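PDB 2IT2: UPF0130 protein PH1069 from Pyrococcus horikoshii, which probably methylates the N-4 position of a wyosine intermediate at position 37 of tRNA(Phe), using S-adenosyl-L-methionine as methyl donor. Local coordinates for residues L124-C128 against G129-S133; L157-G161 against E162-G166; G166-Y169 against L170-I173; V174-A177 against N178-M181. One frame throughout, in Å; residues are numbered along the deposited sequence.

Interaction 1: L124-C128 against G129-S133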
ATOM      1  N   LEU B 124      11.437 -13.424  -1.361  1.00 16.86           N
ATOM      2  CA  LEU B 124      12.777 -12.834  -1.418  1.00 17.41           C
ATOM      3  C   LEU B 124      12.676 -11.322  -1.252  1.00 18.39           C
ATOM      4  O   LEU B 124      13.458 -10.722  -0.517  1.00 17.72           O
ATOM      5  CB  LEU B 124      13.469 -13.158  -2.755  1.00 20.75           C
ATOM      6  CG  LEU B 124      14.807 -12.441  -2.995  1.00 22.27           C
ATOM      7  CD1 LEU B 124      15.826 -12.905  -1.965  1.00 24.04           C
ATOM      8  CD2 LEU B 124      15.317 -12.723  -4.398  1.00 23.75           C
ATOM      9  N   ALA B 125      11.713 -10.706  -1.931  1.00 17.19           N
ATOM     10  CA  ALA B 125      11.551  -9.262  -1.842  1.00 17.31           C
ATOM     11  C   ALA B 125      11.237  -8.849  -0.407  1.00 16.55           C
ATOM     12  O   ALA B 125      11.839  -7.914   0.121  1.00 17.24           O
ATOM     13  CB  ALA B 125      10.456  -8.805  -2.791  1.00 16.69           C
ATOM     14  N   VAL B 126      10.309  -9.560   0.229  1.00 17.39           N
ATOM     15  CA  VAL B 126       9.957  -9.245   1.609  1.00 17.24           C
ATOM     16  C   VAL B 126      11.188  -9.310   2.511  1.00 18.61           C
ATOM     17  O   VAL B 126      11.355  -8.487   3.412  1.00 19.68           O
ATOM     18  CB  VAL B 126       8.886 -10.214   2.144  1.00 18.18           C
ATOM     19  CG1 VAL B 126       8.701 -10.016   3.646  1.00 18.91           C
ATOM     20  CG2 VAL B 126       7.571  -9.982   1.418  1.00 16.38           C
ATOM     21  N   SER B 127      12.047 -10.295   2.264  1.00 18.04           N
ATOM     22  CA  SER B 127      13.263 -10.467   3.052  1.00 20.75           C
ATOM     23  C   SER B 127      14.247  -9.316   2.854  1.00 21.51           C
ATOM     24  O   SER B 127      15.106  -9.079   3.702  1.00 23.87           O
ATOM     25  CB  SER B 127      13.955 -11.783   2.690  1.00 21.53           C
ATOM     26  OG  SER B 127      14.710 -11.660   1.498  1.00 24.44           O
ATOM     27  N   CYS B 128      14.134  -8.614   1.729  1.00 20.73           N
ATOM     28  CA  CYS B 128      15.025  -7.491   1.439  1.00 20.77           C
ATOM     29  C   CYS B 128      14.488  -6.154   1.931  1.00 20.63           C
ATOM     30  O   CYS B 128      15.110  -5.111   1.717  1.00 22.17           O
ATOM     31  CB  CYS B 128      15.312  -7.411  -0.064  1.00 20.07           C
ATOM     32  SG  CYS B 128      16.320  -8.787  -0.661  1.00 25.38           S
ATOM     33  N   GLY B 129      13.334  -6.184   2.585  1.00 20.17           N
ATOM     34  CA  GLY B 129      12.763  -4.955   3.107  1.00 21.10           C
ATOM     35  C   GLY B 129      11.546  -4.422   2.380  1.00 20.74           C
ATOM     36  O   GLY B 129      11.095  -3.317   2.669  1.00 22.27           O
ATOM     37  N   PHE B 130      11.000  -5.193   1.447  1.00 19.57           N
ATOM     38  CA  PHE B 130       9.823  -4.742   0.711  1.00 18.71           C
ATOM     39  C   PHE B 130       8.633  -5.551   1.226  1.00 18.92           C
ATOM     40  O   PHE B 130       8.161  -6.490   0.591  1.00 17.81           O
ATOM     41  CB  PHE B 130      10.042  -4.929  -0.802  1.00 17.13           C
ATOM     42  CG  PHE B 130      11.148  -4.059  -1.377  1.00 16.56           C
ATOM     43  CD1 PHE B 130      10.899  -2.736  -1.741  1.00 16.73           C
ATOM     44  CD2 PHE B 130      12.425  -4.569  -1.568  1.00 17.62           C
ATOM     45  CE1 PHE B 130      11.919  -1.935  -2.294  1.00 17.66           C
ATOM     46  CE2 PHE B 130      13.443  -3.786  -2.115  1.00 17.29           C
ATOM     47  CZ  PHE B 130      13.191  -2.467  -2.481  1.00 17.86           C
ATOM     48  N   LYS B 131       8.145  -5.164   2.398  1.00 19.09           N
ATOM     49  CA  LYS B 131       7.049  -5.879   3.034  1.00 21.54           C
ATOM     50  C   LYS B 131       5.741  -5.896   2.263  1.00 21.76           C
ATOM     51  O   LYS B 131       4.944  -6.832   2.403  1.00 23.57           O
ATOM     52  CB  LYS B 131       6.828  -5.326   4.442  1.00 23.63           C
ATOM     53  CG  LYS B 131       7.874  -5.790   5.435  1.00 28.91           C
ATOM     54  CD  LYS B 131       7.764  -7.294   5.651  1.00 30.28           C
ATOM     55  CE  LYS B 131       8.769  -7.806   6.675  1.00 32.46           C
ATOM     56  NZ  LYS B 131       8.636  -9.277   6.912  1.00 33.89           N
ATOM     57  N   TYR B 132       5.507  -4.879   1.442  1.00 20.56           N
ATOM     58  CA  TYR B 132       4.269  -4.836   0.676  1.00 22.18           C
ATOM     59  C   TYR B 132       4.373  -5.527  -0.682  1.00 21.31           C
ATOM     60  O   TYR B 132       3.788  -5.078  -1.666  1.00 23.93           O
ATOM     61  CB  TYR B 132       3.787  -3.389   0.500  1.00 25.74           C
ATOM     62  CG  TYR B 132       3.250  -2.750   1.765  1.00 30.46           C
ATOM     63  CD1 TYR B 132       2.554  -3.504   2.712  1.00 31.85           C
ATOM     64  CD2 TYR B 132       3.386  -1.378   1.988  1.00 31.60           C
ATOM     65  CE1 TYR B 132       2.006  -2.907   3.851  1.00 34.24           C
ATOM     66  CE2 TYR B 132       2.840  -0.772   3.119  1.00 33.54           C
ATOM     67  CZ  TYR B 132       2.151  -1.540   4.044  1.00 34.72           C
ATOM     68  OH  TYR B 132       1.594  -0.941   5.151  1.00 36.67           O
ATOM     69  N   SER B 133       5.112  -6.627  -0.741  1.00 17.02           N
ATOM     70  CA  SER B 133       5.248  -7.351  -1.992  1.00 16.60           C
ATOM     71  C   SER B 133       4.208  -8.465  -2.050  1.00 15.34           C
ATOM     72  O   SER B 133       3.907  -9.099  -1.027  1.00 16.16           O
ATOM     73  CB  SER B 133       6.664  -7.913  -2.124  1.00 15.53           C
ATOM     74  OG  SER B 133       7.623  -6.857  -2.130  1.00 16.07           O
TER

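Interaction 2: L157-G161 against E162-G166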
ATOM      1  N   LEU B 157       1.057  21.058   3.307  1.00 16.77           N
ATOM      2  CA  LEU B 157       1.889  22.264   3.359  1.00 15.38           C
ATOM      3  C   LEU B 157       1.088  23.559   3.261  1.00 16.07           C
ATOM      4  O   LEU B 157       1.548  24.617   3.691  1.00 16.28           O
ATOM      5  CB  LEU B 157       2.928  22.240   2.226  1.00 14.95           C
ATOM      6  CG  LEU B 157       3.929  21.080   2.193  1.00 14.72           C
ATOM      7  CD1 LEU B 157       4.843  21.212   0.972  1.00 18.52           C
ATOM      8  CD2 LEU B 157       4.742  21.071   3.494  1.00 16.24           C
ATOM      9  N   GLY B 158      -0.111  23.473   2.705  1.00 15.77           N
ATOM     10  CA  GLY B 158      -0.923  24.666   2.553  1.00 17.00           C
ATOM     11  C   GLY B 158      -2.174  24.358   1.767  1.00 18.20           C
ATOM     12  O   GLY B 158      -2.398  23.215   1.394  1.00 16.96           O
ATOM     13  N   GLU B 159      -2.987  25.382   1.526  1.00 20.22           N
ATOM     14  CA  GLU B 159      -4.234  25.229   0.781  1.00 22.36           C
ATOM     15  C   GLU B 159      -4.615  26.512   0.052  1.00 23.71           C
ATOM     16  O   GLU B 159      -4.575  27.602   0.625  1.00 23.39           O
ATOM     17  CB  GLU B 159      -5.378  24.838   1.721  1.00 24.53           C
ATOM     18  CG  GLU B 159      -5.128  23.577   2.520  1.00 29.75           C
ATOM     19  CD  GLU B 159      -6.357  23.103   3.269  1.00 31.83           C
ATOM     20  OE1 GLU B 159      -7.060  23.945   3.873  1.00 34.65           O
ATOM     21  OE2 GLU B 159      -6.620  21.882   3.265  1.00 34.79           O
ATOM     22  N   ASN B 160      -4.988  26.356  -1.213  1.00 23.81           N
ATOM     23  CA  ASN B 160      -5.395  27.465  -2.070  1.00 25.99           C
ATOM     24  C   ASN B 160      -4.482  28.690  -2.047  1.00 25.01           C
ATOM     25  O   ASN B 160      -4.954  29.826  -1.968  1.00 25.97           O
ATOM     26  CB  ASN B 160      -6.825  27.880  -1.726  1.00 28.41           C
ATOM     27  CG  ASN B 160      -7.838  26.791  -2.034  1.00 29.90           C
ATOM     28  OD1 ASN B 160      -7.889  26.261  -3.149  1.00 31.39           O
ATOM     29  ND2 ASN B 160      -8.659  26.458  -1.046  1.00 32.15           N
ATOM     30  N   GLY B 161      -3.175  28.463  -2.125  1.00 23.04           N
ATOM     31  CA  GLY B 161      -2.240  29.573  -2.140  1.00 23.11           C
ATOM     32  C   GLY B 161      -1.613  29.924  -0.805  1.00 23.05           C
ATOM     33  O   GLY B 161      -0.533  30.516  -0.768  1.00 25.22           O
ATOM     34  N   GLU B 162      -2.287  29.574   0.285  1.00 21.97           N
ATOM     35  CA  GLU B 162      -1.785  29.866   1.624  1.00 21.91           C
ATOM     36  C   GLU B 162      -0.848  28.757   2.085  1.00 20.07           C
ATOM     37  O   GLU B 162      -1.129  27.573   1.889  1.00 21.45           O
ATOM     38  CB  GLU B 162      -2.950  29.984   2.607  1.00 22.40           C
ATOM     39  CG  GLU B 162      -2.555  30.377   4.020  1.00 27.60           C
ATOM     40  CD  GLU B 162      -3.733  30.329   4.973  1.00 32.00           C
ATOM     41  OE1 GLU B 162      -4.817  30.835   4.609  1.00 33.99           O
ATOM     42  OE2 GLU B 162      -3.577  29.794   6.091  1.00 34.98           O
ATOM     43  N   ILE B 163       0.264  29.142   2.702  1.00 17.76           N
ATOM     44  CA  ILE B 163       1.239  28.172   3.192  1.00 16.56           C
ATOM     45  C   ILE B 163       1.079  28.060   4.712  1.00 17.38           C
ATOM     46  O   ILE B 163       0.977  29.071   5.397  1.00 18.16           O
ATOM     47  CB  ILE B 163       2.677  28.615   2.815  1.00 16.34           C
ATOM     48  CG1 ILE B 163       2.798  28.755   1.290  1.00 16.93           C
ATOM     49  CG2 ILE B 163       3.689  27.595   3.297  1.00 17.60           C
ATOM     50  CD1 ILE B 163       2.324  27.516   0.520  1.00 19.88           C
ATOM     51  N   PHE B 164       1.052  26.833   5.235  1.00 16.48           N
ATOM     52  CA  PHE B 164       0.862  26.618   6.673  1.00 16.66           C
ATOM     53  C   PHE B 164       2.142  26.392   7.465  1.00 16.93           C
ATOM     54  O   PHE B 164       2.143  26.516   8.697  1.00 19.03           O
ATOM     55  CB  PHE B 164      -0.053  25.407   6.940  1.00 18.55           C
ATOM     56  CG  PHE B 164      -1.396  25.475   6.261  1.00 20.85           C
ATOM     57  CD1 PHE B 164      -2.087  26.676   6.145  1.00 21.50           C
ATOM     58  CD2 PHE B 164      -1.979  24.319   5.754  1.00 21.97           C
ATOM     59  CE1 PHE B 164      -3.340  26.727   5.534  1.00 24.29           C
ATOM     60  CE2 PHE B 164      -3.230  24.360   5.145  1.00 24.24           C
ATOM     61  CZ  PHE B 164      -3.909  25.567   5.033  1.00 23.35           C
ATOM     62  N   VAL B 165       3.222  26.053   6.771  1.00 17.22           N
ATOM     63  CA  VAL B 165       4.487  25.764   7.438  1.00 18.61           C
ATOM     64  C   VAL B 165       5.618  26.795   7.332  1.00 18.41           C
ATOM     65  O   VAL B 165       5.633  27.661   6.452  1.00 19.07           O
ATOM     66  CB  VAL B 165       5.030  24.378   6.967  1.00 17.34           C
ATOM     67  CG1 VAL B 165       3.928  23.311   7.091  1.00 19.39           C
ATOM     68  CG2 VAL B 165       5.521  24.459   5.529  1.00 20.33           C
ATOM     69  N   GLY B 166       6.567  26.691   8.255  1.00 16.64           N
ATOM     70  CA  GLY B 166       7.712  27.581   8.255  1.00 17.36           C
ATOM     71  C   GLY B 166       8.971  26.808   7.922  1.00 19.51           C
ATOM     72  O   GLY B 166       8.912  25.615   7.624  1.00 17.55           O
TER

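Interaction 3: G166-Y169 against L170-I173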
ATOM      1  N   GLY B 166       6.567  26.691   8.255  1.00 16.64           N
ATOM      2  CA  GLY B 166       7.712  27.581   8.255  1.00 17.36           C
ATOM      3  C   GLY B 166       8.971  26.808   7.922  1.00 19.51           C
ATOM      4  O   GLY B 166       8.912  25.615   7.624  1.00 17.55           O
ATOM      5  N   GLU B 167      10.120  27.464   8.018  1.00 19.47           N
ATOM      6  CA  GLU B 167      11.368  26.809   7.670  1.00 20.59           C
ATOM      7  C   GLU B 167      11.831  25.703   8.593  1.00 19.61           C
ATOM      8  O   GLU B 167      12.445  24.748   8.133  1.00 18.53           O
ATOM      9  CB  GLU B 167      12.479  27.836   7.531  1.00 25.71           C
ATOM     10  CG  GLU B 167      13.765  27.273   6.955  1.00 29.78           C
ATOM     11  CD  GLU B 167      14.729  28.372   6.562  1.00 33.01           C
ATOM     12  OE1 GLU B 167      15.116  29.170   7.441  1.00 35.98           O
ATOM     13  OE2 GLU B 167      15.095  28.444   5.369  1.00 35.42           O
ATOM     14  N   GLU B 168      11.561  25.826   9.886  1.00 19.75           N
ATOM     15  CA  GLU B 168      11.987  24.782  10.802  1.00 20.18           C
ATOM     16  C   GLU B 168      11.236  23.477  10.550  1.00 18.84           C
ATOM     17  O   GLU B 168      11.858  22.418  10.450  1.00 16.94           O
ATOM     18  CB  GLU B 168      11.793  25.205  12.258  1.00 22.88           C
ATOM     19  CG  GLU B 168      12.314  24.175  13.237  1.00 28.65           C
ATOM     20  CD  GLU B 168      13.754  23.794  12.947  1.00 32.19           C
ATOM     21  OE1 GLU B 168      14.626  24.687  13.012  1.00 34.60           O
ATOM     22  OE2 GLU B 168      14.013  22.608  12.649  1.00 35.43           O
ATOM     23  N   TYR B 169       9.908  23.540  10.458  1.00 15.87           N
ATOM     24  CA  TYR B 169       9.108  22.343  10.208  1.00 15.90           C
ATOM     25  C   TYR B 169       9.483  21.796   8.840  1.00 15.55           C
ATOM     26  O   TYR B 169       9.669  20.591   8.698  1.00 14.63           O
ATOM     27  CB  TYR B 169       7.606  22.665  10.298  1.00 16.10           C
ATOM     28  CG  TYR B 169       6.639  21.485  10.126  1.00 15.19           C
ATOM     29  CD1 TYR B 169       6.960  20.194  10.556  1.00 16.13           C
ATOM     30  CD2 TYR B 169       5.382  21.680   9.558  1.00 19.67           C
ATOM     31  CE1 TYR B 169       6.037  19.122  10.422  1.00 15.37           C
ATOM     32  CE2 TYR B 169       4.461  20.628   9.420  1.00 19.08           C
ATOM     33  CZ  TYR B 169       4.794  19.352   9.851  1.00 17.96           C
ATOM     34  OH  TYR B 169       3.875  18.323   9.682  1.00 21.15           O
ATOM     35  N   LEU B 170       9.629  22.660   7.840  1.00 14.58           N
ATOM     36  CA  LEU B 170       9.995  22.183   6.509  1.00 16.17           C
ATOM     37  C   LEU B 170      11.357  21.476   6.552  1.00 17.53           C
ATOM     38  O   LEU B 170      11.553  20.463   5.876  1.00 17.65           O
ATOM     39  CB  LEU B 170      10.017  23.335   5.495  1.00 17.27           C
ATOM     40  CG  LEU B 170      10.196  22.884   4.035  1.00 20.36           C
ATOM     41  CD1 LEU B 170       9.032  21.987   3.630  1.00 21.57           C
ATOM     42  CD2 LEU B 170      10.263  24.089   3.124  1.00 20.49           C
ATOM     43  N   ASN B 171      12.286  21.985   7.360  1.00 17.57           N
ATOM     44  CA  ASN B 171      13.600  21.354   7.484  1.00 18.19           C
ATOM     45  C   ASN B 171      13.498  19.946   8.081  1.00 17.72           C
ATOM     46  O   ASN B 171      14.197  19.031   7.639  1.00 18.36           O
ATOM     47  CB  ASN B 171      14.526  22.195   8.353  1.00 22.31           C
ATOM     48  CG  ASN B 171      15.876  21.551   8.532  1.00 25.81           C
ATOM     49  OD1 ASN B 171      16.303  21.290   9.657  1.00 30.69           O
ATOM     50  ND2 ASN B 171      16.563  21.297   7.426  1.00 28.73           N
ATOM     51  N   LYS B 172      12.639  19.777   9.082  1.00 16.00           N
ATOM     52  CA  LYS B 172      12.443  18.465   9.701  1.00 16.79           C
ATOM     53  C   LYS B 172      11.782  17.501   8.706  1.00 16.73           C
ATOM     54  O   LYS B 172      12.156  16.333   8.641  1.00 16.51           O
ATOM     55  CB  LYS B 172      11.576  18.580  10.962  1.00 18.23           C
ATOM     56  CG  LYS B 172      12.164  19.440  12.071  1.00 22.25           C
ATOM     57  CD  LYS B 172      13.469  18.864  12.587  1.00 25.27           C
ATOM     58  CE  LYS B 172      14.033  19.707  13.711  1.00 28.47           C
ATOM     59  NZ  LYS B 172      15.344  19.174  14.165  1.00 30.87           N
ATOM     60  N   ILE B 173      10.813  17.979   7.927  1.00 16.33           N
ATOM     61  CA  ILE B 173      10.136  17.134   6.943  1.00 17.36           C
ATOM     62  C   ILE B 173      11.121  16.663   5.871  1.00 16.67           C
ATOM     63  O   ILE B 173      11.110  15.487   5.474  1.00 15.19           O
ATOM     64  CB  ILE B 173       8.977  17.906   6.267  1.00 19.14           C
ATOM     65  CG1 ILE B 173       7.888  18.192   7.299  1.00 19.79           C
ATOM     66  CG2 ILE B 173       8.437  17.133   5.063  1.00 20.99           C
ATOM     67  CD1 ILE B 173       6.846  19.199   6.830  1.00 22.56           C
TER

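Interaction 4: V174-A177 against N178-M181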
ATOM      1  N   VAL B 174      11.964  17.574   5.392  1.00 16.31           N
ATOM      2  CA  VAL B 174      12.948  17.217   4.371  1.00 17.28           C
ATOM      3  C   VAL B 174      13.961  16.206   4.904  1.00 17.77           C
ATOM      4  O   VAL B 174      14.379  15.303   4.177  1.00 17.47           O
ATOM      5  CB  VAL B 174      13.686  18.470   3.849  1.00 17.85           C
ATOM      6  CG1 VAL B 174      14.944  18.081   3.069  1.00 19.67           C
ATOM      7  CG2 VAL B 174      12.765  19.260   2.951  1.00 18.42           C
ATOM      8  N   GLU B 175      14.342  16.349   6.171  1.00 18.28           N
ATOM      9  CA  GLU B 175      15.286  15.435   6.808  1.00 18.87           C
ATOM     10  C   GLU B 175      14.725  14.014   6.809  1.00 18.15           C
ATOM     11  O   GLU B 175      15.399  13.073   6.392  1.00 18.21           O
ATOM     12  CB  GLU B 175      15.532  15.880   8.246  1.00 22.12           C
ATOM     13  CG  GLU B 175      16.591  15.127   9.010  1.00 29.19           C
ATOM     14  CD  GLU B 175      16.590  15.527  10.476  1.00 31.47           C
ATOM     15  OE1 GLU B 175      16.372  16.725  10.767  1.00 34.31           O
ATOM     16  OE2 GLU B 175      16.807  14.649  11.337  1.00 34.21           O
ATOM     17  N   ILE B 176      13.496  13.857   7.289  1.00 15.77           N
ATOM     18  CA  ILE B 176      12.867  12.540   7.334  1.00 16.67           C
ATOM     19  C   ILE B 176      12.676  12.010   5.919  1.00 16.57           C
ATOM     20  O   ILE B 176      12.923  10.837   5.648  1.00 17.11           O
ATOM     21  CB  ILE B 176      11.502  12.613   8.062  1.00 19.02           C
ATOM     22  CG1 ILE B 176      11.731  13.027   9.519  1.00 22.35           C
ATOM     23  CG2 ILE B 176      10.774  11.266   7.984  1.00 20.66           C
ATOM     24  CD1 ILE B 176      12.470  11.992  10.349  1.00 24.61           C
ATOM     25  N   ALA B 177      12.240  12.876   5.010  1.00 15.49           N
ATOM     26  CA  ALA B 177      12.020  12.461   3.630  1.00 15.35           C
ATOM     27  C   ALA B 177      13.291  11.899   3.032  1.00 16.16           C
ATOM     28  O   ALA B 177      13.256  10.874   2.355  1.00 14.45           O
ATOM     29  CB  ALA B 177      11.539  13.630   2.794  1.00 17.12           C
ATOM     30  N   ASN B 178      14.410  12.577   3.270  1.00 15.79           N
ATOM     31  CA  ASN B 178      15.690  12.124   2.742  1.00 14.44           C
ATOM     32  C   ASN B 178      16.128  10.823   3.410  1.00 15.62           C
ATOM     33  O   ASN B 178      16.804  10.019   2.780  1.00 17.67           O
ATOM     34  CB  ASN B 178      16.775  13.202   2.902  1.00 15.57           C
ATOM     35  CG  ASN B 178      16.609  14.348   1.906  1.00 17.44           C
ATOM     36  OD1 ASN B 178      16.024  14.179   0.833  1.00 19.42           O
ATOM     37  ND2 ASN B 178      17.145  15.516   2.250  1.00 17.28           N
ATOM     38  N   ASP B 179      15.752  10.620   4.673  1.00 16.59           N
ATOM     39  CA  ASP B 179      16.089   9.378   5.371  1.00 18.17           C
ATOM     40  C   ASP B 179      15.325   8.236   4.728  1.00 17.54           C
ATOM     41  O   ASP B 179      15.871   7.158   4.520  1.00 18.26           O
ATOM     42  CB  ASP B 179      15.705   9.451   6.847  1.00 20.85           C
ATOM     43  CG  ASP B 179      16.578  10.392   7.621  1.00 26.60           C
ATOM     44  OD1 ASP B 179      17.725  10.627   7.187  1.00 28.41           O
ATOM     45  OD2 ASP B 179      16.123  10.888   8.670  1.00 29.30           O
ATOM     46  N   GLN B 180      14.058   8.472   4.409  1.00 16.07           N
ATOM     47  CA  GLN B 180      13.241   7.443   3.784  1.00 16.90           C
ATOM     48  C   GLN B 180      13.786   7.120   2.393  1.00 16.87           C
ATOM     49  O   GLN B 180      13.908   5.953   2.025  1.00 17.43           O
ATOM     50  CB  GLN B 180      11.774   7.895   3.716  1.00 17.88           C
ATOM     51  CG  GLN B 180      11.112   8.037   5.087  1.00 20.22           C
ATOM     52  CD  GLN B 180       9.686   8.554   5.006  1.00 23.68           C
ATOM     53  OE1 GLN B 180       9.401   9.496   4.264  1.00 26.15           O
ATOM     54  NE2 GLN B 180       8.787   7.956   5.780  1.00 22.85           N
HETATM   55  N   MSE B 181      14.141   8.143   1.628  1.00 17.12           N
HETATM   56  CA  MSE B 181      14.683   7.908   0.301  1.00 16.59           C
HETATM   57  C   MSE B 181      15.970   7.091   0.380  1.00 16.83           C
HETATM   58  O   MSE B 181      16.201   6.205  -0.447  1.00 16.77           O
HETATM   59  CB  MSE B 181      14.958   9.238  -0.396  1.00 19.89           C
HETATM   60  CG  MSE B 181      15.556   9.103  -1.785  1.00 21.87           C
HETATM   61 SE   MSE B 181      14.303   8.260  -2.970  1.00 34.94          SE
HETATM   62  CE  MSE B 181      12.750   9.183  -2.272  1.00  7.84           C
TER

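Interaction 1: L124-C128 against G129-S133
Ala125 O is gripped by two backbone N-H groups where helix 115-127 ends. Phe130 N donates to it across the contact at 3.1 Å, with an N-H...O angle of 158°. Cys128 N donates from the opposite face of the carbonyl plane. The neighbouring carbonyl is used as well: Gly129 N bonds to Val126 O at 3.1 Å, well above that carbonyl's plane. Gly129 has a positive phi of 108°. A CB there would collide with Cys128 O, so the turn suits a residue without a side chain.

Side chains close over this reversal. The CB and CD2 of Phe130 lie against Ala125 O, which sits at the ring edge, in its plane. Ala125 CB meets Ser133 OG at 3.5 Å. That hydroxyl donates to Phe130 O at 2.8 Å, across the type I turn from Phe130 to Ser133. Phe130 O also receives a CA-H...O contact from Val126 CA at 3.4 Å. On the outer side, Lys131 bends at chi2 and returns to the helix. Its side chain crosses Val126 at about a right angle, and Lys131 NZ comes 3.3 Å from Val126 CG1. With chi1 at 171°, Val126 turns CG1 away from its backbone N, and this is the methyl that meets the lysine.

Further out, Gly129 O accepts hydrogen bonds from Lys187 and Ser149, and the Phe130 side chain packs on Ile147 and Leu188. The chain thus passes from helix 115-127 toward strand 134-138 through a Schellman motif with Gly129, at positive phi, as the first residue after the helix.

Interaction 2: L157-G161 against E162-G166
Phe164 lays one face of its ring over Gly158 CA, a CH-pi contact with the carbon 3.6 Å from the ring centroid. The carbon is offset toward the ring's rim. The phenylalanine CG is anti to the carbonyl carbon (chi1 -55°), which puts the ring over the glycine. Glu159 meets the far end of the same ring. Its CG lies 3.3 Å from Phe164 CE2, near the ring plane, and the carboxylate is turned 60° from the ring. On Leu157, CD2 touches Val165 CG2 at 4.0 Å.

The backbone holds these groups in place. Phe164 N donates to Leu157 O at 2.7 Å, almost straight at 173°. Glu159 and Glu162 form a hydrogen-bonded antiparallel pair: Glu159 N bonds to Glu162 O at 2.9 Å, and Glu162 N to Glu159 O at 3.0 Å. A type I' turn through Asn160 and Gly161 closes this beta hairpin. Gly158 pairs with Ile163, and a CB on it would clash with Glu162 O.

Leu157 and Gly158 both face Leu99, a classic beta bulge against strand 98-112. Asn160 OD1 accepts from Gly97 N. The Phe164 ring also has a cation-pi contact with Lys172 of the second subunit.

An alanine in place of Phe164 would probably uncover Gly158 CA and leave that lysine without its aromatic partner. The ring therefore serves two chemistries: the Gly158 C-H within the chain and a cation from the other subunit.

Interaction 3: G166-Y169 against L170-I173
Tyr169 carries the CD1 methyl of Ile173 over the centre of its ring, a CH-pi contact with CD1 3.6 Å from the centroid. The methyl stands almost on the ring normal, 8° off it. This is an i to i+4 pairing along the first turns of helix 167-194, with Gly166 at the N-cap position. The tyrosine CG is anti to the backbone N (chi1 -177°), which swings the ring forward along the helix to its partner. Ile173 CG1 also lies 3.7 Å from Tyr169 CE1, so the ethyl arm leans on one side of the ring as well as its middle.

The tyrosine's polar end belongs to the dimer: Tyr169 OH is hydrogen-bonded to Leu156 O of the second subunit, whose Val165 also packs on the tyrosine side chain. Within its own chain the side chain touches Val155, as does Ile173, while Leu170 faces helix 84-91, where it meets Leu84, Val87, Leu88 and Ile91. A leucine in place of Tyr169 would probably leave Leu156 O of the other chain without this partner and strip the Ile173 methyl of its aromatic cover.

Backbone bonds run in the alpha-helical pattern. Leu170 N reaches Gly166 O at 3.0 Å, and Ile173 N reaches Tyr169 O at 3.0 Å. Asn171 and Lys172 repeat the step to Glu167 and Glu168.

On another side of the helix, Glu168 and Lys172 both bend at chi2 and form a long salt bridge, with OE2 and NZ 4.0 Å apart. Glu168 OE2 comes closer to the methylene beside the charge, 3.1 Å from Lys172 CE.

Interaction 4: V174-A177 against N178-M181
Residues 174-177 and 178-181 are successive turns of one alpha helix, joined by four i to i+4 bonds. Asn178 N donates to Val174 O at 2.9 Å, and Gln180 N to Ile176 O, also at 2.9 Å. Asp179 N and Met181 N continue the series to Glu175 O and Ala177 O.

The Val174 and Asn178 side chains lie side by side and point the same way. Val174 CG1 is 3.5 Å from Asn178 ND2. The asparagine CG is anti to its carbonyl carbon (chi1 -74°), which sets the amide back over the preceding turn. Its OD1 accepts a hydrogen bond from Val82 N.

This part of helix 167-194 packs against the antiparallel sheet: Ala177 rests on Phe101, Val103 and Met153, and the selenomethionine Met181 touches Ile58.

Ile176 and Gln180 cross at a slant, with Ile176 CG2 4.2 Å from Gln180 CD. Gln180 NE2 donates a hydrogen bond to Arg152 O, and on the second subunit Ile176 packs against Gln98 and Gln180 against Trp100. Glu175 OE2 and Asp179 OD2 are 4.7 Å apart, two like charges that probably weaken each other's acidity slightly.

Along the chain the order is interaction 1, 2, 3 and 4. Interaction 1 ends helix 115-127 and leads to strand 134-138. Interaction 2 is the hairpin of strands 153-159 and 162-163, at the edge of the antiparallel sheet. It shares Gly166 with interaction 3, and their centres are about 13 Å apart. Interactions 3 and 4 adjoin on helix 167-194, with centres about 12 Å apart. Interaction 1 is remote from the hairpin, about 36 Å between centres. The long C-terminal helix follows the hairpin, takes part in the dimer contacts near its start, and later meets the end of helix 115-127 through Phe130. Interactions 2, 3 and 4 touch the second subunit; in 124-133 only Tyr132, outside the contact, does so.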